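Local coordinates for protein EmGH1 (Erythrobacter marinus, PDB 5Z87) that probably hydrolyses beta-glucosidic bonds as a glycosyl hydrolase family 3 enzyme, releasing sugar units from glucosides, at residues T186-G191 against D553-I558. Sequence-based numbering, arbitrary orientation.
Sequences TDPRWG and DDLELI. With EDO (1,2-ethanediol), chain L.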
loop_
_atom_site.group_PDB
_atom_site.type_symbol
_atom_site.label_atom_id
_atom_site.label_comp_id
_atom_site.label_asym_id
_atom_site.label_seq_id
_atom_site.Cartn_x
_atom_site.Cartn_y
_atom_site.Cartn_z
ATOM N N THR A 186 -4.459 9.034 3.326
ATOM C CA THR A 186 -3.435 8.660 2.356
ATOM C C THR A 186 -3.970 7.751 1.255
ATOM O O THR A 186 -3.249 7.472 0.292
ATOM C CB THR A 186 -2.262 7.951 3.049
ATOM O OG1 THR A 186 -2.748 6.773 3.707
ATOM C CG2 THR A 186 -1.587 8.869 4.063
ATOM N N ASP A 187 -5.201 7.261 1.376
ATOM C CA ASP A 187 -5.754 6.327 0.399
ATOM C C ASP A 187 -7.193 6.714 0.081
ATOM O O ASP A 187 -8.125 6.341 0.817
ATOM C CB ASP A 187 -5.670 4.888 0.893
ATOM C CG ASP A 187 -5.741 3.886 -0.246
ATOM O OD1 ASP A 187 -6.553 4.092 -1.175
ATOM O OD2 ASP A 187 -4.982 2.891 -0.213
ATOM N N PRO A 188 -7.415 7.440 -1.019
ATOM C CA PRO A 188 -8.766 7.943 -1.317
ATOM C C PRO A 188 -9.772 6.855 -1.673
ATOM O O PRO A 188 -10.965 7.175 -1.788
ATOM C CB PRO A 188 -8.538 8.914 -2.500
ATOM C CG PRO A 188 -7.214 8.537 -3.086
ATOM C CD PRO A 188 -6.398 7.933 -1.964
ATOM N N ARG A 189 -9.345 5.595 -1.838
ATOM C CA ARG A 189 -10.301 4.500 -2.013
ATOM C C ARG A 189 -11.177 4.327 -0.783
ATOM O O ARG A 189 -12.298 3.814 -0.880
ATOM C CB ARG A 189 -9.571 3.179 -2.283
ATOM C CG ARG A 189 -8.824 3.095 -3.613
ATOM C CD ARG A 189 -8.034 1.793 -3.701
ATOM N NE ARG A 189 -6.813 1.792 -2.884
ATOM C CZ ARG A 189 -5.975 0.759 -2.818
ATOM N NH1 ARG A 189 -6.238 -0.345 -3.511
ATOM N NH2 ARG A 189 -4.885 0.817 -2.057
ATOM N N TRP A 190 -10.661 4.720 0.379
ATOM C CA TRP A 190 -11.341 4.577 1.660
ATOM C C TRP A 190 -12.664 5.336 1.682
ATOM O O TRP A 190 -12.698 6.553 1.465
ATOM C CB TRP A 190 -10.418 5.095 2.757
ATOM C CG TRP A 190 -10.802 4.715 4.164
ATOM C CD1 TRP A 190 -11.383 3.551 4.586
ATOM C CD2 TRP A 190 -10.602 5.513 5.328
ATOM N NE1 TRP A 190 -11.551 3.584 5.955
ATOM C CE2 TRP A 190 -11.067 4.777 6.428
ATOM C CE3 TRP A 190 -10.060 6.787 5.547
ATOM C CZ2 TRP A 190 -11.015 5.273 7.729
ATOM C CZ3 TRP A 190 -10.009 7.273 6.837
ATOM C CH2 TRP A 190 -10.472 6.514 7.909
ATOM N N GLY A 191 -13.751 4.613 1.958
ATOM C CA GLY A 191 -15.076 5.211 2.007
ATOM C C GLY A 191 -15.249 6.288 3.067
ATOM O O GLY A 191 -16.217 7.052 2.992
ATOM N N ASP A 553 -12.666 0.592 -5.726
ATOM C CA ASP A 553 -11.436 0.181 -6.397
ATOM C C ASP A 553 -11.192 0.984 -7.667
ATOM O O ASP A 553 -10.546 0.502 -8.599
ATOM C CB ASP A 553 -11.468 -1.315 -6.704
ATOM C CG ASP A 553 -12.687 -1.704 -7.509
ATOM O OD1 ASP A 553 -13.462 -0.785 -7.858
ATOM O OD2 ASP A 553 -12.871 -2.912 -7.792
ATOM N N ASP A 554 -11.720 2.201 -7.719
ATOM C CA ASP A 554 -11.678 3.055 -8.893
ATOM C C ASP A 554 -11.994 4.463 -8.418
ATOM O O ASP A 554 -12.846 4.641 -7.551
ATOM C CB ASP A 554 -12.679 2.570 -9.952
ATOM C CG ASP A 554 -12.734 3.465 -11.185
ATOM O OD1 ASP A 554 -11.735 4.137 -11.503
ATOM O OD2 ASP A 554 -13.788 3.473 -11.858
ATOM N N LEU A 555 -11.305 5.455 -8.973
ATOM C CA LEU A 555 -11.479 6.832 -8.549
ATOM C C LEU A 555 -12.136 7.709 -9.605
ATOM O O LEU A 555 -12.351 8.904 -9.359
ATOM C CB LEU A 555 -10.122 7.422 -8.139
ATOM C CG LEU A 555 -9.449 6.699 -6.960
ATOM C CD1 LEU A 555 -8.021 7.216 -6.736
ATOM C CD2 LEU A 555 -10.295 6.821 -5.681
ATOM N N GLU A 556 -12.445 7.163 -10.775
ATOM C CA GLU A 556 -13.219 7.910 -11.751
ATOM C C GLU A 556 -14.646 8.121 -11.259
ATOM O O GLU A 556 -15.133 7.430 -10.356
ATOM C CB GLU A 556 -13.273 7.172 -13.085
ATOM C CG GLU A 556 -12.344 7.706 -14.136
ATOM C CD GLU A 556 -12.797 9.015 -14.727
ATOM O OE1 GLU A 556 -13.810 9.600 -14.259
ATOM O OE2 GLU A 556 -12.132 9.455 -15.684
ATOM N N LEU A 557 -15.323 9.089 -11.878
ATOM C CA LEU A 557 -16.770 9.209 -11.738
ATOM C C LEU A 557 -17.441 7.885 -12.048
ATOM O O LEU A 557 -17.186 7.271 -13.091
ATOM C CB LEU A 557 -17.302 10.286 -12.677
ATOM C CG LEU A 557 -16.666 11.643 -12.462
ATOM C CD1 LEU A 557 -17.333 12.642 -13.391
ATOM C CD2 LEU A 557 -16.841 12.033 -10.994
ATOM N N ILE A 558 -18.280 7.444 -11.147
ATOM C CA ILE A 558 -18.873 6.119 -11.280
ATOM C C ILE A 558 -19.977 6.153 -12.330
ATOM O O ILE A 558 -20.651 7.174 -12.529
ATOM C CB ILE A 558 -19.392 5.626 -9.915
ATOM C CG1 ILE A 558 -19.742 4.148 -9.986
ATOM C CG2 ILE A 558 -20.607 6.429 -9.453
ATOM C CD1 ILE A 558 -19.854 3.523 -8.615
HETATM C C1 EDO L . -15.352 -3.139 -11.170
HETATM O O1 EDO L . -16.669 -3.617 -11.492
HETATM C C2 EDO L . -15.272 -1.643 -11.478
HETATM O O2 EDO L . -14.334 -0.994 -10.609
#
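L555 rests its two methyl groups on the D187–W190 turn: CD1 lies 4.0 Å from CG of the P188 ring, and CD2 sits against the peptide that follows, 4.1 Å from R189 N. With CG anti to its own carbonyl carbon (chi1 -61°), the leucine extends across the proline at roughly a right angle. This apolar patch is the close part of the interface, and no hydrogen bond joins the two segments directly. The type I turn that receives it is tied internally. D187 OD1 takes the backbone N of R189, an Asx turn, and also NE of the same arginine at 2.9 Å; OD2 accepts NH2 at 2.8 Å, so R189 salt-bridges the carboxylate side-on through both syn lone pairs, with OD1 at the guanidinium edge, 7° out of its plane. NH1 turns to the carbonyls of G634 and L636 of the second subunit, which should fix the guanidinium's rotation. R583 bonds the carbonyls of P188 and R189 in the same chain.

Away from the leucine the contact loosens. D553 sets off from its backbone away from 186-191, and its OD1 receives O2 of a bound 1,2-ethanediol at 2.9 Å, probably a guest from the crystallisation liquor. Its OD2 accepts hydrogen bonds from S654 OG, Q635 NE2 and N632 ND2 of the second subunit; with an alanine here, these three donors are likely to lose their shared acceptor, weakening that subunit junction. Beyond it, D554 OD1 makes a second Asx turn, accepting E556 N from well above the carboxylate plane. Apolar contact thus joins loops of the N-terminal TIM-barrel and C-terminal family 3 regions, while the charged groups beside it serve the turn's shape and the dimer interface.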